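Local coordinates for hypothetic aldehyde deformylating oxygenase (Sulfolobus tokodaii, PDB 5V4T), which probably acts as a ferritin-like diiron oxidoreductase with aldehyde deformylating oxygenase activity, at residues E179-I184 with Y189-L194; K44-Y49 with S96-N101; I58-F63 with K139-D144. All coordinates share one frame; numbering follows the deposited sequence.

Interaction 1. Residues E179-I184 with Y189-L194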
loop_
_atom_site.group_PDB
_atom_site.type_symbol
_atom_site.label_atom_id
_atom_site.label_comp_id
_atom_site.label_asym_id
_atom_site.label_seq_id
_atom_site.Cartn_x
_atom_site.Cartn_y
_atom_site.Cartn_z
ATOM N N GLU A 179 -3.533 13.517 5.331
ATOM C CA GLU A 179 -4.658 13.185 6.172
ATOM C C GLU A 179 -4.279 12.374 7.408
ATOM O O GLU A 179 -5.034 12.348 8.405
ATOM C CB GLU A 179 -5.793 12.535 5.330
ATOM C CG GLU A 179 -6.477 13.535 4.368
ATOM C CD GLU A 179 -7.343 12.871 3.299
ATOM O OE1 GLU A 179 -7.558 11.640 3.384
ATOM O OE2 GLU A 179 -7.783 13.581 2.328
ATOM N N GLY A 180 -3.121 11.715 7.366
ATOM C CA GLY A 180 -2.615 10.927 8.489
ATOM C C GLY A 180 -1.688 11.692 9.413
ATOM O O GLY A 180 -1.081 11.129 10.317
ATOM N N LYS A 181 -1.616 13.020 9.252
ATOM C CA LYS A 181 -0.636 13.830 9.993
ATOM C C LYS A 181 -0.654 13.567 11.490
ATOM O O LYS A 181 0.392 13.365 12.110
ATOM C CB LYS A 181 -0.922 15.315 9.739
ATOM C CG LYS A 181 0.005 16.314 10.452
ATOM C CD LYS A 181 -0.455 17.732 10.126
ATOM C CE LYS A 181 0.101 18.755 11.117
ATOM N NZ LYS A 181 1.513 19.059 10.810
ATOM N N ASP A 182 -1.849 13.525 12.060
ATOM C CA ASP A 182 -1.927 13.477 13.517
ATOM C C ASP A 182 -1.493 12.112 14.071
ATOM O O ASP A 182 -1.051 12.045 15.218
ATOM C CB ASP A 182 -3.336 13.856 13.993
ATOM C CG ASP A 182 -3.641 15.325 13.772
ATOM O OD1 ASP A 182 -2.686 16.084 13.562
ATOM O OD2 ASP A 182 -4.823 15.711 13.795
ATOM N N LYS A 183 -1.662 11.041 13.286
ATOM C CA LYS A 183 -1.206 9.669 13.668
ATOM C C LYS A 183 0.243 9.383 13.352
ATOM O O LYS A 183 0.861 8.598 14.039
ATOM C CB LYS A 183 -2.049 8.608 12.955
ATOM C CG LYS A 183 -3.521 8.557 13.383
ATOM C CD LYS A 183 -3.686 8.648 14.896
ATOM C CE LYS A 183 -5.161 8.655 15.301
ATOM N NZ LYS A 183 -5.583 7.278 15.639
ATOM N N ILE A 184 0.802 10.076 12.352
ATOM C CA ILE A 184 2.165 9.797 11.858
ATOM C C ILE A 184 3.219 10.657 12.564
ATOM O O ILE A 184 4.322 10.211 12.839
ATOM C CB ILE A 184 2.242 9.989 10.312
ATOM C CG1 ILE A 184 1.385 8.944 9.552
ATOM C CG2 ILE A 184 3.685 9.951 9.860
ATOM C CD1 ILE A 184 1.166 9.256 8.076
ATOM N N TYR A 189 8.087 11.516 12.429
ATOM C CA TYR A 189 8.240 11.837 10.993
ATOM C C TYR A 189 7.679 13.209 10.684
ATOM O O TYR A 189 6.730 13.647 11.307
ATOM C CB TYR A 189 7.519 10.820 10.132
ATOM C CG TYR A 189 8.189 9.487 10.241
ATOM C CD1 TYR A 189 9.229 9.150 9.388
ATOM C CD2 TYR A 189 7.853 8.580 11.228
ATOM C CE1 TYR A 189 9.922 7.970 9.519
ATOM C CE2 TYR A 189 8.555 7.380 11.363
ATOM C CZ TYR A 189 9.563 7.080 10.497
ATOM O OH TYR A 189 10.255 5.880 10.664
ATOM N N SER A 190 8.333 13.853 9.728
ATOM C CA SER A 190 7.871 15.096 9.142
ATOM C C SER A 190 6.985 14.797 7.941
ATOM O O SER A 190 7.465 14.129 7.030
ATOM C CB SER A 190 9.050 15.868 8.651
ATOM O OG SER A 190 8.660 16.842 7.715
ATOM N N ILE A 191 5.761 15.299 7.923
ATOM C CA ILE A 191 4.869 15.108 6.776
ATOM C C ILE A 191 5.505 15.715 5.521
ATOM O O ILE A 191 5.487 15.077 4.452
ATOM C CB ILE A 191 3.468 15.672 6.984
ATOM C CG1 ILE A 191 2.778 14.981 8.158
ATOM C CG2 ILE A 191 2.586 15.537 5.753
ATOM C CD1 ILE A 191 2.297 13.569 7.774
ATOM N N GLN A 192 6.067 16.940 5.618
ATOM C CA GLN A 192 6.793 17.463 4.473
ATOM C C GLN A 192 7.891 16.557 3.920
ATOM O O GLN A 192 8.032 16.400 2.664
ATOM C CB GLN A 192 7.407 18.856 4.741
ATOM C CG GLN A 192 7.972 19.518 3.456
ATOM C CD GLN A 192 6.872 19.788 2.424
ATOM O OE1 GLN A 192 5.988 20.635 2.662
ATOM N NE2 GLN A 192 6.909 19.095 1.260
ATOM N N GLU A 193 8.697 15.956 4.770
ATOM C CA GLU A 193 9.798 15.082 4.323
ATOM C C GLU A 193 9.188 13.843 3.656
ATOM O O GLU A 193 9.709 13.387 2.683
ATOM C CB GLU A 193 10.814 14.661 5.406
ATOM C CG GLU A 193 11.677 15.805 5.881
ATOM C CD GLU A 193 12.724 15.408 6.927
ATOM O OE1 GLU A 193 12.880 14.199 7.223
ATOM O OE2 GLU A 193 13.385 16.331 7.473
ATOM N N LEU A 194 8.091 13.356 4.182
ATOM C CA LEU A 194 7.418 12.195 3.549
ATOM C C LEU A 194 6.865 12.521 2.190
ATOM O O LEU A 194 7.020 11.737 1.264
ATOM C CB LEU A 194 6.284 11.700 4.464
ATOM C CG LEU A 194 6.744 11.041 5.713
ATOM C CD1 LEU A 194 5.529 10.700 6.533
ATOM C CD2 LEU A 194 7.651 9.827 5.551
#
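The hairpin that joins the single-turn helix 181-184 to the last helix of the chain, 191-211, is closed by an apolar cluster of K181 and I184 against Y189, I191 and L194. I191 reaches across to the short helix. Its CG1 lies beside the backbone N, and a further bend at chi2 (-76°) carries I191 CD1 to the backbone of that helix, 3.7 Å from K181 CA. The same side chain meets the aliphatic part of K181 where I191 CG1 comes within 3.8 Å of K181 CG. K181 starts fully extended, CG opposite its own backbone N (chi1 179°), and bends only at the far end, where NZ forms a salt bridge with E185 in the connecting loop. I184 is buried and points toward the second segment. I184 CG2 touches two partners, Y189 CB at 3.9 Å and L194 CD1 at 3.9 Å, the tyrosine side chain standing at about a right angle to the isoleucine. Beyond this, Y189 OH is hydrogen-bonded to E124, and both Y189 and L194 rest on I121 of helix 98-128. The second helix is started by S190 as N-cap: S190 OG accepts from E193 N at 3.1 Å in a nearly straight bond (163°). Across the hairpin the segments meet by methyl and methylene packing. The two arms are therefore held to each other by apolar contacts, with the polar ends of K181 and Y189 paired to E185 and E124.

Interaction 2. Residues K44-Y49 with S96-N101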
loop_
_atom_site.group_PDB
_atom_site.type_symbol
_atom_site.label_atom_id
_atom_site.label_comp_id
_atom_site.label_asym_id
_atom_site.label_seq_id
_atom_site.Cartn_x
_atom_site.Cartn_y
_atom_site.Cartn_z
ATOM N N LYS A 44 -6.357 -14.783 -13.591
ATOM C CA LYS A 44 -6.523 -15.976 -14.383
ATOM C C LYS A 44 -6.414 -15.722 -15.888
ATOM O O LYS A 44 -6.030 -16.618 -16.645
ATOM C CB LYS A 44 -7.848 -16.654 -14.020
ATOM C CG LYS A 44 -7.741 -17.354 -12.698
ATOM C CD LYS A 44 -8.856 -18.375 -12.459
ATOM C CE LYS A 44 -10.191 -17.739 -12.581
ATOM N NZ LYS A 44 -11.299 -18.658 -12.289
ATOM N N ILE A 45 -6.666 -14.481 -16.271
ATOM C CA ILE A 45 -6.509 -14.076 -17.649
ATOM C C ILE A 45 -5.075 -13.926 -18.019
ATOM O O ILE A 45 -4.589 -14.591 -18.945
ATOM C CB ILE A 45 -7.271 -12.798 -17.994
ATOM C CG1 ILE A 45 -8.761 -13.093 -17.979
ATOM C CG2 ILE A 45 -6.849 -12.357 -19.416
ATOM C CD1 ILE A 45 -9.596 -11.859 -18.075
ATOM N N ILE A 46 -4.378 -13.086 -17.249
ATOM C CA ILE A 46 -2.935 -12.806 -17.470
ATOM C C ILE A 46 -2.064 -14.000 -17.150
ATOM O O ILE A 46 -1.127 -14.287 -17.852
ATOM C CB ILE A 46 -2.430 -11.620 -16.579
ATOM C CG1 ILE A 46 -3.262 -10.364 -16.721
ATOM C CG2 ILE A 46 -0.986 -11.296 -16.951
ATOM C CD1 ILE A 46 -3.348 -9.842 -18.127
ATOM N N ALA A 47 -2.413 -14.690 -16.067
ATOM C CA ALA A 47 -1.869 -16.032 -15.694
ATOM C C ALA A 47 -0.379 -16.197 -15.660
ATOM O O ALA A 47 0.138 -17.281 -15.966
ATOM C CB ALA A 47 -2.488 -17.133 -16.567
ATOM N N ASN A 48 0.324 -15.139 -15.325
ATOM C CA ASN A 48 1.803 -15.295 -15.147
ATOM C C ASN A 48 2.160 -15.040 -13.672
ATOM O O ASN A 48 1.565 -15.670 -12.758
ATOM C CB ASN A 48 2.631 -14.463 -16.112
ATOM C CG ASN A 48 2.211 -13.030 -16.202
ATOM O OD1 ASN A 48 2.752 -12.307 -17.048
ATOM N ND2 ASN A 48 1.260 -12.565 -15.330
ATOM N N TYR A 49 3.023 -14.068 -13.403
ATOM C CA TYR A 49 3.228 -13.688 -12.000
ATOM C C TYR A 49 1.922 -13.168 -11.347
ATOM O O TYR A 49 1.862 -13.081 -10.104
ATOM C CB TYR A 49 4.268 -12.563 -11.925
ATOM C CG TYR A 49 4.743 -12.278 -10.517
ATOM C CD1 TYR A 49 5.627 -13.156 -9.891
ATOM C CD2 TYR A 49 4.242 -11.221 -9.759
ATOM C CE1 TYR A 49 6.039 -12.936 -8.590
ATOM C CE2 TYR A 49 4.669 -11.020 -8.455
ATOM C CZ TYR A 49 5.545 -11.883 -7.883
ATOM O OH TYR A 49 5.964 -11.676 -6.582
ATOM N N SER A 96 -12.378 -0.771 -19.433
ATOM C CA SER A 96 -11.879 -1.269 -20.688
ATOM C C SER A 96 -10.348 -1.457 -20.687
ATOM O O SER A 96 -9.809 -2.527 -21.018
ATOM C CB SER A 96 -12.312 -0.246 -21.753
ATOM O OG SER A 96 -11.720 -0.516 -23.002
ATOM N N ARG A 97 -9.649 -0.410 -20.302
ATOM C CA ARG A 97 -8.177 -0.484 -20.271
ATOM C C ARG A 97 -7.788 -0.922 -18.863
ATOM O O ARG A 97 -6.922 -0.291 -18.242
ATOM C CB ARG A 97 -7.510 0.865 -20.600
ATOM C CG ARG A 97 -7.810 1.406 -21.987
ATOM C CD ARG A 97 -6.992 2.650 -22.198
ATOM N NE ARG A 97 -5.560 2.424 -22.473
ATOM C CZ ARG A 97 -4.820 3.328 -23.121
ATOM N NH1 ARG A 97 -5.396 4.422 -23.502
ATOM N NH2 ARG A 97 -3.558 3.105 -23.460
ATOM N N TRP A 98 -8.370 -2.018 -18.384
ATOM C CA TRP A 98 -8.126 -2.453 -16.997
ATOM C C TRP A 98 -6.644 -2.745 -16.721
ATOM O O TRP A 98 -6.154 -2.376 -15.637
ATOM C CB TRP A 98 -9.003 -3.636 -16.658
ATOM C CG TRP A 98 -8.692 -4.894 -17.425
ATOM C CD1 TRP A 98 -9.392 -5.379 -18.492
ATOM C CD2 TRP A 98 -7.726 -5.911 -17.085
ATOM N NE1 TRP A 98 -8.881 -6.586 -18.859
ATOM C CE2 TRP A 98 -7.856 -6.936 -18.030
ATOM C CE3 TRP A 98 -6.738 -6.036 -16.098
ATOM C CZ2 TRP A 98 -7.056 -8.075 -18.008
ATOM C CZ3 TRP A 98 -5.902 -7.178 -16.108
ATOM C CH2 TRP A 98 -6.090 -8.166 -17.051
ATOM N N ARG A 99 -5.891 -3.289 -17.678
ATOM C CA ARG A 99 -4.487 -3.696 -17.418
ATOM C C ARG A 99 -3.688 -2.439 -17.114
ATOM O O ARG A 99 -3.032 -2.351 -16.076
ATOM C CB ARG A 99 -3.847 -4.378 -18.626
ATOM C CG ARG A 99 -3.283 -5.773 -18.509
ATOM C CD ARG A 99 -2.930 -6.275 -19.939
ATOM N NE ARG A 99 -3.346 -7.644 -20.304
ATOM C CZ ARG A 99 -4.525 -8.015 -20.851
ATOM N NH1 ARG A 99 -5.510 -7.103 -21.126
ATOM N NH2 ARG A 99 -4.735 -9.332 -21.094
ATOM N N GLU A 100 -3.761 -1.451 -17.980
ATOM C CA GLU A 100 -3.011 -0.188 -17.720
ATOM C C GLU A 100 -3.578 0.653 -16.558
ATOM O O GLU A 100 -2.800 1.357 -15.823
ATOM C CB GLU A 100 -2.874 0.608 -18.995
ATOM C CG GLU A 100 -1.896 -0.167 -19.865
ATOM C CD GLU A 100 -1.630 0.405 -21.224
ATOM O OE1 GLU A 100 -2.495 1.109 -21.799
ATOM O OE2 GLU A 100 -0.535 0.104 -21.716
ATOM N N ASN A 101 -4.900 0.620 -16.382
ATOM C CA ASN A 101 -5.506 1.379 -15.296
ATOM C C ASN A 101 -5.152 0.846 -13.910
ATOM O O ASN A 101 -4.757 1.602 -13.014
ATOM C CB ASN A 101 -7.005 1.434 -15.480
ATOM C CG ASN A 101 -7.407 2.416 -16.586
ATOM O OD1 ASN A 101 -6.572 3.242 -17.003
ATOM N ND2 ASN A 101 -8.677 2.340 -17.076
#
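I46 meets W98 and R99 where the end of helix 34-46 faces the start of helix 98-128, and this is the tightly packed half of the contact. The ethyl arm of the isoleucine does all the touching: I46 CG1 lies in the plane of the indole at its edge, 3.6 Å from W98 CH2, and I46 CD1 sits 3.4 Å from W98 CH2. W98 CG takes the crowded position between backbone N and carbonyl carbon (chi1 66°), which sends the six-membered ring out toward the isoleucine. R99 bends at chi3 and lays its guanidinium beside the indole, with W98 CZ2 3.6 Å above one face of the planar group. The separation of I46 CD1 from R99 NE, 3.1 Å, is shorter than comfortable packing allows, and chi1 and chi3 of R99 both lie off the usual staggered values, so this approach is doubtful. The other half is loose and faces solvent. There I45, an exposed residue, reaches the arginine with only its CG2 methyl, 4.1 Å from R99 NH2. On the tryptophan, K42 adds a cation-pi contact. Within the second segment, R97 turns its charge elsewhere, R97 NH2 pairing with E100 OE1 at 2.8 Å and also with D158. A47, with positive phi (51°), is the first residue past helix 34-46, and R97 is the N-cap of helix 98-128, so the contact joins a C-terminal to an N-terminal helix end. This is surface packing between two helix ends of a ferritin-like helical bundle, away from the iron site.

Interaction 3. Residues I58-F63 with K139-D144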
loop_
_atom_site.group_PDB
_atom_site.type_symbol
_atom_site.label_atom_id
_atom_site.label_comp_id
_atom_site.label_asym_id
_atom_site.label_seq_id
_atom_site.Cartn_x
_atom_site.Cartn_y
_atom_site.Cartn_z
ATOM N N ILE A 58 -2.938 -11.777 -0.402
ATOM C CA ILE A 58 -3.637 -12.490 0.630
ATOM C C ILE A 58 -2.733 -12.796 1.788
ATOM O O ILE A 58 -3.124 -12.653 2.924
ATOM C CB ILE A 58 -4.249 -13.798 0.123
ATOM C CG1 ILE A 58 -5.265 -13.416 -0.896
ATOM C CG2 ILE A 58 -4.883 -14.541 1.252
ATOM C CD1 ILE A 58 -5.787 -14.573 -1.725
ATOM N N GLU A 59 -1.546 -13.275 1.518
ATOM C CA GLU A 59 -0.583 -13.456 2.599
ATOM C C GLU A 59 -0.294 -12.218 3.441
ATOM O O GLU A 59 -0.143 -12.292 4.698
ATOM C CB GLU A 59 0.723 -13.984 1.999
ATOM C CG GLU A 59 0.622 -15.386 1.501
ATOM C CD GLU A 59 1.869 -15.899 0.926
ATOM O OE1 GLU A 59 2.659 -15.150 0.269
ATOM O OE2 GLU A 59 2.139 -17.089 1.203
ATOM N N HIS A 60 -0.215 -11.063 2.767
ATOM C CA HIS A 60 -0.025 -9.792 3.496
ATOM C C HIS A 60 -1.201 -9.505 4.416
ATOM O O HIS A 60 -1.030 -9.227 5.638
ATOM C CB HIS A 60 0.232 -8.647 2.557
ATOM C CG HIS A 60 1.425 -8.834 1.692
ATOM N ND1 HIS A 60 1.734 -7.930 0.708
ATOM C CD2 HIS A 60 2.367 -9.799 1.635
ATOM C CE1 HIS A 60 2.805 -8.348 0.057
ATOM N NE2 HIS A 60 3.221 -9.464 0.612
ATOM N N PHE A 61 -2.422 -9.693 3.904
ATOM C CA PHE A 61 -3.626 -9.523 4.736
ATOM C C PHE A 61 -3.583 -10.432 5.890
ATOM O O PHE A 61 -3.868 -10.022 7.040
ATOM C CB PHE A 61 -4.869 -9.896 3.947
ATOM C CG PHE A 61 -5.428 -8.806 3.117
ATOM C CD1 PHE A 61 -4.738 -7.613 2.840
ATOM C CD2 PHE A 61 -6.659 -9.032 2.517
ATOM C CE1 PHE A 61 -5.290 -6.651 2.033
ATOM C CE2 PHE A 61 -7.220 -8.067 1.708
ATOM C CZ PHE A 61 -6.532 -6.877 1.463
ATOM N N ASP A 62 -3.210 -11.667 5.641
ATOM C CA ASP A 62 -3.183 -12.664 6.725
ATOM C C ASP A 62 -2.141 -12.307 7.789
ATOM O O ASP A 62 -2.359 -12.542 8.955
ATOM C CB ASP A 62 -2.988 -14.064 6.212
ATOM C CG ASP A 62 -4.215 -14.566 5.424
ATOM O OD1 ASP A 62 -5.310 -13.972 5.577
ATOM O OD2 ASP A 62 -4.059 -15.467 4.589
ATOM N N PHE A 63 -0.992 -11.787 7.397
ATOM C CA PHE A 63 0.023 -11.329 8.351
ATOM C C PHE A 63 -0.561 -10.262 9.307
ATOM O O PHE A 63 -0.374 -10.321 10.539
ATOM C CB PHE A 63 1.248 -10.841 7.596
ATOM C CG PHE A 63 2.152 -9.998 8.419
ATOM C CD1 PHE A 63 3.015 -10.574 9.349
ATOM C CD2 PHE A 63 2.075 -8.628 8.321
ATOM C CE1 PHE A 63 3.787 -9.786 10.177
ATOM C CE2 PHE A 63 2.872 -7.819 9.111
ATOM C CZ PHE A 63 3.709 -8.422 10.067
ATOM N N LYS A 139 9.665 -6.520 6.452
ATOM C CA LYS A 139 10.774 -6.739 5.496
ATOM C C LYS A 139 10.334 -7.687 4.400
ATOM O O LYS A 139 10.722 -7.475 3.227
ATOM C CB LYS A 139 12.008 -7.218 6.230
ATOM C CG LYS A 139 12.639 -6.095 7.000
ATOM C CD LYS A 139 13.585 -6.506 8.086
ATOM C CE LYS A 139 14.619 -7.440 7.648
ATOM N NZ LYS A 139 15.569 -7.740 8.797
ATOM N N ARG A 140 9.548 -8.717 4.746
ATOM C CA ARG A 140 9.058 -9.662 3.764
ATOM C C ARG A 140 8.097 -9.010 2.786
ATOM O O ARG A 140 8.197 -9.226 1.562
ATOM C CB ARG A 140 8.416 -10.885 4.420
ATOM C CG ARG A 140 9.420 -11.767 5.174
ATOM C CD ARG A 140 8.807 -12.827 6.035
ATOM N NE ARG A 140 9.851 -13.632 6.629
ATOM C CZ ARG A 140 9.653 -14.551 7.582
ATOM N NH1 ARG A 140 8.453 -14.672 8.122
ATOM N NH2 ARG A 140 10.672 -15.270 8.016
ATOM N N ILE A 141 7.235 -8.149 3.282
ATOM C CA ILE A 141 6.321 -7.443 2.414
ATOM C C ILE A 141 7.087 -6.495 1.502
ATOM O O ILE A 141 6.810 -6.407 0.319
ATOM C CB ILE A 141 5.256 -6.702 3.237
ATOM C CG1 ILE A 141 4.380 -7.701 3.975
ATOM C CG2 ILE A 141 4.416 -5.807 2.324
ATOM C CD1 ILE A 141 3.425 -7.053 4.992
ATOM N N ILE A 142 8.079 -5.815 2.034
ATOM C CA ILE A 142 8.924 -4.916 1.193
ATOM C C ILE A 142 9.515 -5.697 0.048
ATOM O O ILE A 142 9.465 -5.229 -1.117
ATOM C CB ILE A 142 9.996 -4.183 2.025
ATOM C CG1 ILE A 142 9.336 -3.183 2.930
ATOM C CG2 ILE A 142 11.053 -3.554 1.184
ATOM C CD1 ILE A 142 10.218 -2.629 4.022
ATOM N N GLU A 143 10.082 -6.872 0.331
ATOM C CA GLU A 143 10.637 -7.688 -0.748
ATOM C C GLU A 143 9.621 -8.056 -1.798
ATOM O O GLU A 143 9.899 -7.958 -3.013
ATOM C CB GLU A 143 11.313 -8.907 -0.169
ATOM C CG GLU A 143 12.085 -9.753 -1.143
ATOM C CD GLU A 143 12.814 -10.902 -0.408
ATOM O OE1 GLU A 143 12.377 -11.329 0.690
ATOM O OE2 GLU A 143 13.820 -11.365 -0.952
ATOM N N ASP A 144 8.449 -8.509 -1.330
ATOM C CA ASP A 144 7.375 -8.862 -2.227
ATOM C C ASP A 144 6.983 -7.661 -3.064
ATOM O O ASP A 144 6.780 -7.788 -4.275
ATOM C CB ASP A 144 6.147 -9.331 -1.486
ATOM C CG ASP A 144 6.268 -10.733 -0.883
ATOM O OD1 ASP A 144 7.292 -11.448 -1.024
ATOM O OD2 ASP A 144 5.280 -11.079 -0.153
HETATM O O HOH W 1 4.749 -13.287 1.212
#
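H60 and D144 meet edge-on: the imidazole and the carboxylate are nearly coplanar (14° apart), and H60 NE2 donates to D144 OD2 at 2.7 Å, almost straight at 172°, onto the lone pair turned away from the other carboxylate oxygen. I141 covers a face of the same ring, its CG1 3.9 Å from the H60 centroid in a CH-pi contact, so bond and packing together should fix the ring's rotation. Holding CG beside the backbone N (chi1 -59°) points the imidazole across to helix 132-155. The outer arm of I141 goes on to F63, CD1 to F63 CD2 at 3.9 Å. A water bridges E59 OE1 and D144 OD2, and D144 OD1 pairs with R147. The side chain of H60 lies about 5 Å from the iron held by E57, E111, E145 and H148. E57/H60 and E145/H148 are the two EXXH pairs of a diiron carboxylate site; H60 is not a ligand of this iron but may bind a second one, with D144 as second-shell partner orienting its ring. Helices 49-67 and 132-155 thus pair nearly antiparallel, their segment axes 11.1 Å apart at closest approach, while I141 and I142 meet L119 of helix 98-128.

Along the chain interactions 2 and 3 interleave: 44-49 and 58-63 come first, then 96-101, then 139-144, and interaction 1 follows after both. They join successive helices of the bundle: 34-46 to 98-128, and 49-67 to 132-155, their centres about 21 Å apart and nearest atoms about 5 Å. Interaction 1 lies on the opposite side of the chain's centre from interaction 2, centres about 34 Å apart, and its centre is about 23 Å from that of interaction 3. Helix 98-128 runs past all three, starting in interaction 2 and packing on the other two further along. Interaction 3 sits beside the iron, the others in peripheral packing.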